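Local coordinates for protein diaminopimelate decarboxylase (Methanocaldococcus jannaschii, PDB 1TWI) that catalyses the pyridoxal-phosphate-dependent decarboxylation of meso-diaminopimelate to L-lysine, the last step of lysine biosynthesis by the diaminopimelate pathway, at residues R13-D17 / G18-I22; P220-E223 / E224-V228; K227-D230 / F231-E234; I320-G323 / M324-M328. All blocks are in the same frame, centred on the assembly; numbering follows the deposited sequence.

Contact 1 of 4, residues R13-D17 / G18-I22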
loop_
_atom_site.group_PDB
_atom_site.type_symbol
_atom_site.label_atom_id
_atom_site.label_comp_id
_atom_site.label_asym_id
_atom_site.label_seq_id
_atom_site.Cartn_x
_atom_site.Cartn_y
_atom_site.Cartn_z
ATOM N N ARG A 13 -20.708 6.337 -25.751
ATOM C CA ARG A 13 -19.907 6.798 -24.618
ATOM C C ARG A 13 -20.368 6.180 -23.312
ATOM O O ARG A 13 -21.536 5.781 -23.153
ATOM C CB ARG A 13 -19.947 8.334 -24.496
ATOM C CG ARG A 13 -19.366 8.999 -25.717
ATOM C CD ARG A 13 -19.882 10.422 -25.886
ATOM N NE ARG A 13 -19.263 11.373 -24.952
ATOM C CZ ARG A 13 -18.077 11.982 -25.117
ATOM N NH1 ARG A 13 -17.333 11.752 -26.201
ATOM N NH2 ARG A 13 -17.654 12.851 -24.204
ATOM N N PHE A 14 -19.447 6.121 -22.349
ATOM C CA PHE A 14 -19.775 5.548 -21.036
ATOM C C PHE A 14 -20.373 6.604 -20.099
ATOM O O PHE A 14 -19.847 7.721 -19.980
ATOM C CB PHE A 14 -18.480 4.958 -20.423
ATOM C CG PHE A 14 -18.668 4.272 -19.070
ATOM C CD1 PHE A 14 -19.551 3.217 -18.929
ATOM C CD2 PHE A 14 -17.869 4.633 -17.970
ATOM C CE1 PHE A 14 -19.642 2.484 -17.678
ATOM C CE2 PHE A 14 -17.952 3.927 -16.732
ATOM C CZ PHE A 14 -18.847 2.849 -16.603
ATOM N N PHE A 15 -21.438 6.229 -19.390
ATOM C CA PHE A 15 -22.120 7.114 -18.421
ATOM C C PHE A 15 -22.211 6.501 -17.016
ATOM O O PHE A 15 -22.380 5.282 -16.899
ATOM C CB PHE A 15 -23.568 7.440 -18.890
ATOM C CG PHE A 15 -23.612 8.474 -20.049
ATOM C CD1 PHE A 15 -23.257 8.104 -21.345
ATOM C CD2 PHE A 15 -23.971 9.786 -19.807
ATOM C CE1 PHE A 15 -23.267 9.046 -22.401
ATOM C CE2 PHE A 15 -23.995 10.761 -20.852
ATOM C CZ PHE A 15 -23.646 10.390 -22.141
ATOM N N ILE A 16 -22.124 7.333 -15.967
ATOM C CA ILE A 16 -22.276 6.854 -14.576
ATOM C C ILE A 16 -23.345 7.750 -14.005
ATOM O O ILE A 16 -23.160 8.980 -13.967
ATOM C CB ILE A 16 -20.961 7.025 -13.723
ATOM C CG1 ILE A 16 -19.821 6.224 -14.394
ATOM C CG2 ILE A 16 -21.261 6.589 -12.210
ATOM C CD1 ILE A 16 -18.414 6.665 -14.039
ATOM N N ASP A 17 -24.470 7.163 -13.591
ATOM C CA ASP A 17 -25.586 7.946 -13.075
ATOM C C ASP A 17 -26.061 9.024 -14.040
ATOM O O ASP A 17 -26.548 10.086 -13.615
ATOM C CB ASP A 17 -25.240 8.607 -11.754
ATOM C CG ASP A 17 -25.231 7.620 -10.619
ATOM O OD1 ASP A 17 -26.086 6.705 -10.611
ATOM O OD2 ASP A 17 -24.388 7.768 -9.716
ATOM N N GLY A 18 -25.916 8.757 -15.338
ATOM C CA GLY A 18 -26.353 9.761 -16.291
ATOM C C GLY A 18 -25.296 10.819 -16.636
ATOM O O GLY A 18 -25.560 11.664 -17.516
ATOM N N TYR A 19 -24.134 10.799 -15.970
ATOM C CA TYR A 19 -23.087 11.776 -16.299
ATOM C C TYR A 19 -22.037 11.172 -17.248
ATOM O O TYR A 19 -21.531 10.080 -17.034
ATOM C CB TYR A 19 -22.426 12.263 -15.015
ATOM C CG TYR A 19 -23.419 12.924 -14.086
ATOM C CD1 TYR A 19 -23.804 14.267 -14.275
ATOM C CD2 TYR A 19 -24.008 12.218 -13.023
ATOM C CE1 TYR A 19 -24.757 14.887 -13.410
ATOM C CE2 TYR A 19 -24.955 12.832 -12.186
ATOM C CZ TYR A 19 -25.307 14.166 -12.395
ATOM O OH TYR A 19 -26.197 14.791 -11.546
ATOM N N ASP A 20 -21.719 11.888 -18.306
ATOM C CA ASP A 20 -20.719 11.434 -19.297
ATOM C C ASP A 20 -19.332 11.238 -18.605
ATOM O O ASP A 20 -18.756 12.199 -18.105
ATOM C CB ASP A 20 -20.655 12.531 -20.358
ATOM C CG ASP A 20 -19.786 12.191 -21.517
ATOM O OD1 ASP A 20 -18.573 11.996 -21.329
ATOM O OD2 ASP A 20 -20.332 12.157 -22.636
ATOM N N ALA A 21 -18.774 10.031 -18.599
ATOM C CA ALA A 21 -17.526 9.819 -17.867
ATOM C C ALA A 21 -16.342 10.582 -18.402
ATOM O O ALA A 21 -15.506 11.065 -17.607
ATOM C CB ALA A 21 -17.167 8.344 -17.818
ATOM N N ILE A 22 -16.252 10.652 -19.731
ATOM C CA ILE A 22 -15.150 11.397 -20.354
ATOM C C ILE A 22 -15.239 12.872 -19.956
ATOM O O ILE A 22 -14.213 13.508 -19.686
ATOM C CB ILE A 22 -15.183 11.245 -21.897
ATOM C CG1 ILE A 22 -14.822 9.795 -22.259
ATOM C CG2 ILE A 22 -14.094 12.149 -22.545
ATOM C CD1 ILE A 22 -15.137 9.460 -23.703
HETATM O O HOH W 1 -18.040 9.043 -21.603
#
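Arg13 and Asp20 form a salt bridge on this short hairpin. Arg13 NE points at Asp20 OD2 over 2.7 Å, and the N-H...O angle is 167°. OD2 receives it on the syn lone pair and lies in the guanidinium plane. The guanidinium and carboxylate planes are 45° apart, and Arg13 NH2 makes two weak bonds, to OD1 and OD2 of Asp20. The bend at chi3 (76°) folds the arginine tip back to this carboxylate. Ile22 CD1 lies over one guanidinium face, offset toward the rim.

Phe15 sits beside the same aspartate. With CG beside the backbone N, the Phe15 ring turns one face to Asp20 CA. That CA is 4.0 Å from the centroid of the Phe15 ring, a CH-pi contact. Gly18 O meets the ring edge at Phe15 CD2, 3.4 Å away. On the other sheet face are Ile16 and Tyr19. The Tyr19 ring has Ile16 O at its edge, and its hydroxyl bonds to Ser407 O.

Ile16 and Tyr19 exchange two backbone bonds, Ile16 N to Tyr19 O at 3.0 Å and Tyr19 N to Ile16 O at 2.9 Å. Ala21 N bonds to Phe14 O at 2.9 Å, and Ala21 CB touches Phe14 CD2. Asp20 also caps the following helix, its OD1 accepting from Glu23 N. Asp17 and Gly18 both have positive phi, as a type I' turn needs, and Gly18 has no CB to press against Asp17 O. This is a beta hairpin with a two-residue type I' turn, its second strand running straight into an N-capped helix.

Contact 2 of 4, residues P220-E223 / E224-V228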
loop_
_atom_site.group_PDB
_atom_site.type_symbol
_atom_site.label_atom_id
_atom_site.label_comp_id
_atom_site.label_asym_id
_atom_site.label_seq_id
_atom_site.Cartn_x
_atom_site.Cartn_y
_atom_site.Cartn_z
ATOM N N PRO A 220 -19.616 -21.103 3.440
ATOM C CA PRO A 220 -18.816 -20.679 4.612
ATOM C C PRO A 220 -19.689 -19.895 5.626
ATOM O O PRO A 220 -19.541 -20.013 6.865
ATOM C CB PRO A 220 -17.738 -19.781 4.011
ATOM C CG PRO A 220 -17.694 -20.151 2.570
ATOM C CD PRO A 220 -19.098 -20.520 2.199
ATOM N N PHE A 221 -20.608 -19.095 5.093
ATOM C CA PHE A 221 -21.498 -18.324 5.956
ATOM C C PHE A 221 -22.469 -19.207 6.725
ATOM O O PHE A 221 -22.738 -18.965 7.911
ATOM C CB PHE A 221 -22.283 -17.280 5.155
ATOM C CG PHE A 221 -21.404 -16.226 4.561
ATOM C CD1 PHE A 221 -20.742 -15.318 5.381
ATOM C CD2 PHE A 221 -21.183 -16.190 3.210
ATOM C CE1 PHE A 221 -19.864 -14.401 4.862
ATOM C CE2 PHE A 221 -20.284 -15.257 2.645
ATOM C CZ PHE A 221 -19.630 -14.365 3.464
ATOM N N ILE A 222 -23.042 -20.200 6.057
ATOM C CA ILE A 222 -23.937 -21.121 6.760
ATOM C C ILE A 222 -23.122 -21.803 7.901
ATOM O O ILE A 222 -23.573 -21.866 9.037
ATOM C CB ILE A 222 -24.456 -22.261 5.783
ATOM C CG1 ILE A 222 -25.367 -21.677 4.707
ATOM C CG2 ILE A 222 -25.247 -23.303 6.561
ATOM C CD1 ILE A 222 -25.605 -22.615 3.481
ATOM N N GLU A 223 -21.925 -22.297 7.601
ATOM C CA GLU A 223 -21.126 -22.991 8.620
ATOM C C GLU A 223 -20.744 -22.037 9.772
ATOM O O GLU A 223 -20.762 -22.424 10.935
ATOM C CB GLU A 223 -19.866 -23.600 7.974
ATOM C CG GLU A 223 -18.927 -24.321 8.961
ATOM C CD GLU A 223 -19.512 -25.620 9.516
ATOM O OE1 GLU A 223 -20.575 -26.107 9.020
ATOM O OE2 GLU A 223 -18.880 -26.160 10.457
ATOM N N GLU A 224 -20.368 -20.809 9.432
ATOM C CA GLU A 224 -20.091 -19.802 10.472
ATOM C C GLU A 224 -21.348 -19.631 11.332
ATOM O O GLU A 224 -21.294 -19.635 12.569
ATOM C CB GLU A 224 -19.770 -18.417 9.827
ATOM C CG GLU A 224 -19.776 -17.233 10.864
ATOM C CD GLU A 224 -19.813 -15.837 10.227
ATOM O OE1 GLU A 224 -20.090 -15.714 8.985
ATOM O OE2 GLU A 224 -19.608 -14.844 10.968
ATOM N N THR A 225 -22.509 -19.510 10.692
ATOM C CA THR A 225 -23.715 -19.254 11.491
ATOM C C THR A 225 -24.051 -20.419 12.423
ATOM O O THR A 225 -24.388 -20.210 13.614
ATOM C CB THR A 225 -24.930 -18.928 10.571
ATOM O OG1 THR A 225 -24.614 -17.792 9.747
ATOM C CG2 THR A 225 -26.111 -18.555 11.382
ATOM N N ARG A 226 -23.912 -21.639 11.892
ATOM C CA ARG A 226 -24.183 -22.795 12.715
ATOM C C ARG A 226 -23.220 -22.829 13.924
ATOM O O ARG A 226 -23.636 -23.054 15.042
ATOM C CB ARG A 226 -23.954 -24.076 11.932
ATOM C CG ARG A 226 -24.928 -24.307 10.733
ATOM C CD ARG A 226 -24.602 -25.654 10.065
ATOM N NE ARG A 226 -25.556 -26.011 9.015
ATOM C CZ ARG A 226 -25.467 -27.110 8.260
ATOM N NH1 ARG A 226 -24.435 -27.960 8.448
ATOM N NH2 ARG A 226 -26.447 -27.387 7.368
ATOM N N LYS A 227 -21.933 -22.625 13.679
ATOM C CA LYS A 227 -20.984 -22.771 14.791
ATOM C C LYS A 227 -21.016 -21.639 15.821
ATOM O O LYS A 227 -20.721 -21.856 17.021
ATOM C CB LYS A 227 -19.602 -23.032 14.214
ATOM C CG LYS A 227 -19.600 -24.312 13.320
ATOM C CD LYS A 227 -19.860 -25.519 14.216
ATOM C CE LYS A 227 -20.316 -26.775 13.407
ATOM N NZ LYS A 227 -19.210 -27.424 12.743
ATOM N N VAL A 228 -21.404 -20.446 15.359
ATOM C CA VAL A 228 -21.561 -19.318 16.259
ATOM C C VAL A 228 -22.805 -19.596 17.115
ATOM O O VAL A 228 -22.773 -19.470 18.345
ATOM C CB VAL A 228 -21.732 -17.970 15.493
ATOM C CG1 VAL A 228 -22.184 -16.855 16.491
ATOM C CG2 VAL A 228 -20.384 -17.576 14.837
HETATM O O HOH W 2 -21.931 -28.060 9.848
#
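Glu223 and Lys227 face each other one turn apart on helix 219-237. This helix links strands 202-208 and 244-246 in a beta-alpha-beta unit of the TIM-barrel domain that binds pyridoxal phosphate.

Glu223 OE2 meets Lys227 NZ in a 2.6 Å salt bridge, on the syn side and 23° out of the carboxylate plane. The glutamate bends at chi2 (69°) and the lysine at chi2 and chi4, which brings the two ends together. OE2 also accepts from Asn164 N, and NZ donates to Asn162 O, so the pair joins the helix to the loop after strand 153-160.

Other side chains meet by packing. Ile222 and Arg226 lie side by side and point the same way, with Ile222 CG2 3.7 Å from Arg226 NE. Phe221, close to Gly250 of the cofactor site, has Glu224 OE1 near its ring edge.

Among the helical bonds, Phe221 O takes two donors, Thr225 N at 2.8 Å and Thr225 OG1 at 2.9 Å, from opposite faces of its carbonyl plane. A water bridges Glu223 and Arg226. It donates to Glu223 OE1 at 2.5 Å and accepts from Arg226 NH1 at 2.9 Å.

Contact 3 of 4, residues K227-D230 / F231-E234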
loop_
_atom_site.group_PDB
_atom_site.type_symbol
_atom_site.label_atom_id
_atom_site.label_comp_id
_atom_site.label_asym_id
_atom_site.label_seq_id
_atom_site.Cartn_x
_atom_site.Cartn_y
_atom_site.Cartn_z
ATOM N N LYS A 227 -21.933 -22.625 13.679
ATOM C CA LYS A 227 -20.984 -22.771 14.791
ATOM C C LYS A 227 -21.016 -21.639 15.821
ATOM O O LYS A 227 -20.721 -21.856 17.021
ATOM C CB LYS A 227 -19.602 -23.032 14.214
ATOM C CG LYS A 227 -19.600 -24.312 13.320
ATOM C CD LYS A 227 -19.860 -25.519 14.216
ATOM C CE LYS A 227 -20.316 -26.775 13.407
ATOM N NZ LYS A 227 -19.210 -27.424 12.743
ATOM N N VAL A 228 -21.404 -20.446 15.359
ATOM C CA VAL A 228 -21.561 -19.318 16.259
ATOM C C VAL A 228 -22.805 -19.596 17.115
ATOM O O VAL A 228 -22.773 -19.470 18.345
ATOM C CB VAL A 228 -21.732 -17.970 15.493
ATOM C CG1 VAL A 228 -22.184 -16.855 16.491
ATOM C CG2 VAL A 228 -20.384 -17.576 14.837
ATOM N N MET A 229 -23.893 -20.017 16.490
ATOM C CA MET A 229 -25.075 -20.309 17.273
ATOM C C MET A 229 -24.851 -21.501 18.227
ATOM O O MET A 229 -25.405 -21.520 19.353
ATOM C CB MET A 229 -26.301 -20.540 16.333
ATOM C CG MET A 229 -26.794 -19.246 15.620
ATOM S SD MET A 229 -27.174 -17.859 16.770
ATOM C CE MET A 229 -28.821 -18.339 17.400
ATOM N N ASP A 230 -24.084 -22.509 17.787
ATOM C CA ASP A 230 -23.795 -23.625 18.677
ATOM C C ASP A 230 -23.108 -23.063 19.929
ATOM O O ASP A 230 -23.320 -23.548 21.049
ATOM C CB ASP A 230 -22.815 -24.624 18.048
ATOM C CG ASP A 230 -23.464 -25.521 16.963
ATOM O OD1 ASP A 230 -24.695 -25.536 16.816
ATOM O OD2 ASP A 230 -22.694 -26.210 16.294
ATOM N N PHE A 231 -22.254 -22.057 19.751
ATOM C CA PHE A 231 -21.568 -21.492 20.925
ATOM C C PHE A 231 -22.564 -20.699 21.799
ATOM O O PHE A 231 -22.439 -20.675 23.040
ATOM C CB PHE A 231 -20.349 -20.630 20.498
ATOM C CG PHE A 231 -19.535 -20.115 21.671
ATOM C CD1 PHE A 231 -18.847 -21.008 22.480
ATOM C CD2 PHE A 231 -19.515 -18.754 21.986
ATOM C CE1 PHE A 231 -18.119 -20.564 23.634
ATOM C CE2 PHE A 231 -18.790 -18.275 23.143
ATOM C CZ PHE A 231 -18.097 -19.216 23.948
ATOM N N VAL A 232 -23.539 -20.047 21.177
ATOM C CA VAL A 232 -24.549 -19.318 21.961
ATOM C C VAL A 232 -25.315 -20.348 22.810
ATOM O O VAL A 232 -25.681 -20.080 23.974
ATOM C CB VAL A 232 -25.499 -18.468 21.021
ATOM C CG1 VAL A 232 -26.562 -17.772 21.822
ATOM C CG2 VAL A 232 -24.647 -17.310 20.326
ATOM N N VAL A 233 -25.544 -21.536 22.249
ATOM C CA VAL A 233 -26.228 -22.598 23.023
ATOM C C VAL A 233 -25.305 -23.005 24.185
ATOM O O VAL A 233 -25.755 -23.101 25.335
ATOM C CB VAL A 233 -26.552 -23.864 22.157
ATOM C CG1 VAL A 233 -27.082 -25.009 23.065
ATOM C CG2 VAL A 233 -27.612 -23.518 21.109
ATOM N N GLU A 234 -24.031 -23.254 23.900
ATOM C CA GLU A 234 -23.076 -23.592 24.966
ATOM C C GLU A 234 -23.077 -22.528 26.098
ATOM O O GLU A 234 -23.037 -22.875 27.301
ATOM C CB GLU A 234 -21.669 -23.753 24.395
ATOM C CG GLU A 234 -20.606 -24.236 25.419
ATOM C CD GLU A 234 -19.189 -24.386 24.819
ATOM O OE1 GLU A 234 -18.219 -24.619 25.600
ATOM O OE2 GLU A 234 -19.018 -24.272 23.578
#
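Phe231 sits one turn after Lys227 on helix 219-237. Phe231 N bonds to Lys227 O at 3.1 Å. Phe231 CB rests 3.4 Å from Val228 O. With CG anti to the backbone N (chi1 -175°), the ring is carried away from Lys227-Asp230. It packs on Ala189 and Ile193 of the neighbouring helix 188-198 and on Val184.

Val232 follows. Val232 N bonds to Val228 O at 3.0 Å. Val232 CG2 is 3.5 Å from Val228 O and 4.4 Å from Met229 SD, the latter a loose apolar contact. The helix is the middle element of a beta-alpha-beta unit of the TIM barrel. Val228 and Val232 both pack on Val207 and Val245, from strands 202-208 and 244-246. These two valines, a turn apart, therefore mark the face that covers the barrel strands.

Val233 bonds through its N to Met229 O at 2.9 Å. Val233 CG2 also lies against that oxygen, because chi1 of 172° sets this methyl beside the backbone N. Val233 and Met229 both touch Tyr278, and Asp230 OD1 is hydrogen-bonded to the hydroxyl of that tyrosine.

Glu234 has its N bonded to Asp230 O at 3.0 Å. Its side chain is extended beyond CG and reaches Met190 of helix 188-198.

Contact 4 of 4, residues I320-G323 / M324-M328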
loop_
_atom_site.group_PDB
_atom_site.type_symbol
_atom_site.label_atom_id
_atom_site.label_comp_id
_atom_site.label_asym_id
_atom_site.label_seq_id
_atom_site.Cartn_x
_atom_site.Cartn_y
_atom_site.Cartn_z
ATOM N N ILE A 320 -1.564 4.556 -18.535
ATOM C CA ILE A 320 -2.490 5.562 -18.061
ATOM C C ILE A 320 -2.004 6.342 -16.838
ATOM O O ILE A 320 -1.042 5.922 -16.164
ATOM C CB ILE A 320 -3.898 4.931 -17.752
ATOM C CG1 ILE A 320 -3.769 3.842 -16.671
ATOM C CG2 ILE A 320 -4.523 4.314 -19.083
ATOM C CD1 ILE A 320 -5.140 3.319 -16.258
ATOM N N ASP A 321 -2.664 7.469 -16.533
ATOM C CA ASP A 321 -2.227 8.264 -15.392
ATOM C C ASP A 321 -2.728 7.832 -14.014
ATOM O O ASP A 321 -2.424 8.481 -13.006
ATOM C CB ASP A 321 -2.424 9.776 -15.640
ATOM C CG ASP A 321 -3.844 10.162 -15.945
ATOM O OD1 ASP A 321 -4.791 9.372 -15.640
ATOM O OD2 ASP A 321 -4.016 11.290 -16.497
ATOM N N ALA A 322 -3.479 6.741 -13.981
ATOM C CA ALA A 322 -3.873 6.121 -12.717
ATOM C C ALA A 322 -2.744 5.126 -12.453
ATOM O O ALA A 322 -2.144 4.573 -13.392
ATOM C CB ALA A 322 -5.189 5.362 -12.845
ATOM N N GLY A 323 -2.483 4.832 -11.188
ATOM C CA GLY A 323 -1.390 3.920 -10.887
ATOM C C GLY A 323 -1.653 3.193 -9.583
ATOM O O GLY A 323 -2.600 3.509 -8.863
ATOM N N MET A 324 -0.806 2.227 -9.256
ATOM C CA MET A 324 -1.005 1.456 -8.038
ATOM C C MET A 324 -1.126 2.322 -6.754
ATOM O O MET A 324 -1.792 1.901 -5.803
ATOM C CB MET A 324 0.124 0.426 -7.875
ATOM C CG MET A 324 1.513 1.045 -7.654
ATOM S SD MET A 324 2.782 -0.233 -7.484
ATOM C CE MET A 324 2.639 -0.669 -5.700
ATOM N N ASN A 325 -0.478 3.485 -6.702
ATOM C CA ASN A 325 -0.606 4.325 -5.491
ATOM C C ASN A 325 -2.097 4.843 -5.350
ATOM O O ASN A 325 -2.590 5.158 -4.243
ATOM C CB ASN A 325 0.366 5.522 -5.585
ATOM C CG ASN A 325 -0.050 6.508 -6.671
ATOM O OD1 ASN A 325 0.027 6.210 -7.889
ATOM N ND2 ASN A 325 -0.525 7.680 -6.240
ATOM N N ASP A 326 -2.791 4.959 -6.483
ATOM C CA ASP A 326 -4.215 5.395 -6.482
ATOM C C ASP A 326 -5.177 4.232 -6.124
ATOM O O ASP A 326 -6.266 4.455 -5.557
ATOM C CB ASP A 326 -4.640 5.906 -7.884
ATOM C CG ASP A 326 -3.736 7.026 -8.407
ATOM O OD1 ASP A 326 -3.597 8.046 -7.700
ATOM O OD2 ASP A 326 -3.176 6.883 -9.514
ATOM N N MET A 327 -4.791 3.014 -6.491
ATOM C CA MET A 327 -5.654 1.848 -6.320
ATOM C C MET A 327 -4.710 0.651 -6.339
ATOM O O MET A 327 -4.223 0.237 -7.395
ATOM C CB MET A 327 -6.629 1.785 -7.481
ATOM C CG MET A 327 -7.946 1.064 -7.115
ATOM S SD MET A 327 -7.832 -0.753 -7.131
ATOM C CE MET A 327 -7.857 -1.102 -9.000
ATOM N N MET A 328 -4.469 0.111 -5.154
ATOM C CA MET A 328 -3.492 -0.945 -4.945
ATOM C C MET A 328 -3.916 -2.387 -5.176
ATOM O O MET A 328 -3.046 -3.274 -5.107
ATOM C CB MET A 328 -2.980 -0.861 -3.502
ATOM C CG MET A 328 -2.219 0.438 -3.184
ATOM S SD MET A 328 -0.510 0.261 -3.820
ATOM C CE MET A 328 0.128 -0.730 -2.418
#
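Asp326 turns its carboxylate back onto the backbone of Gly323. The two are the ends of a type I beta turn, Gly323 to Asp326, in the loop between strand 316-320 and helix 329-333, beside the substrate site. Asp326 CG is anti to the carbonyl carbon (chi1 -55°). From there Asp326 OD2 accepts from Gly323 N at 2.7 Å, using the anti lone pair, away from OD1. The bond is bent, with an N-H...O angle of 138°. Asp326 OD2 also lies against Ala322 CA, at 3.4 Å.

The Asn325 amide folds back beside the same glycine. Its CG sits between the backbone N and the carbonyl carbon (chi1 69°), and Asn325 OD1 comes 3.8 Å from Gly323 C. The amide nitrogen, ND2, makes a weak hydrogen bond to Asn393 O.

Met324 points away from Ile320-Gly323. Its side chain instead packs against Glu359, which lines the bound-lysine pocket, and its N bonds to Asp362 OD1. Met327 also leads away from Ile320-Gly323, to Leu302 and Ile381, and lies close to Arg329, another residue of the lysine pocket. Met328 packs on Met332 of the second subunit, so the loop reaches the dimer interface.

Gly323 is thus held at both its N and its O. The oxygen takes two backbone donors. Met327 N reaches Gly323 O in the carbonyl plane at 3.3 Å, while Asp326 N, at 2.8 Å, stands above that plane.

How the contacts relate
From the N terminus, contact 1 comes first. It closes the hairpin of strands 13-16 and 19-20 and leads into helix 21-28. Contacts 2 and 3 follow on helix 219-237, in the barrel domain. They overlap at Lys227 and Val228, and neither closes a long loop. Contact 2 packs on helix 264-276, contact 3 on strands 202-208 and 244-246 and on helix 188-198. Contact 4 comes last, in the loop from strand 316-320 to helix 329-333. None nests or crosses. Contact 1 lies beside strands 32-36 and 402-407, contact 4 beside strands 300-311 and 378-382, all of one mixed sheet. Both lie across the chain's centre from contacts 2 and 3.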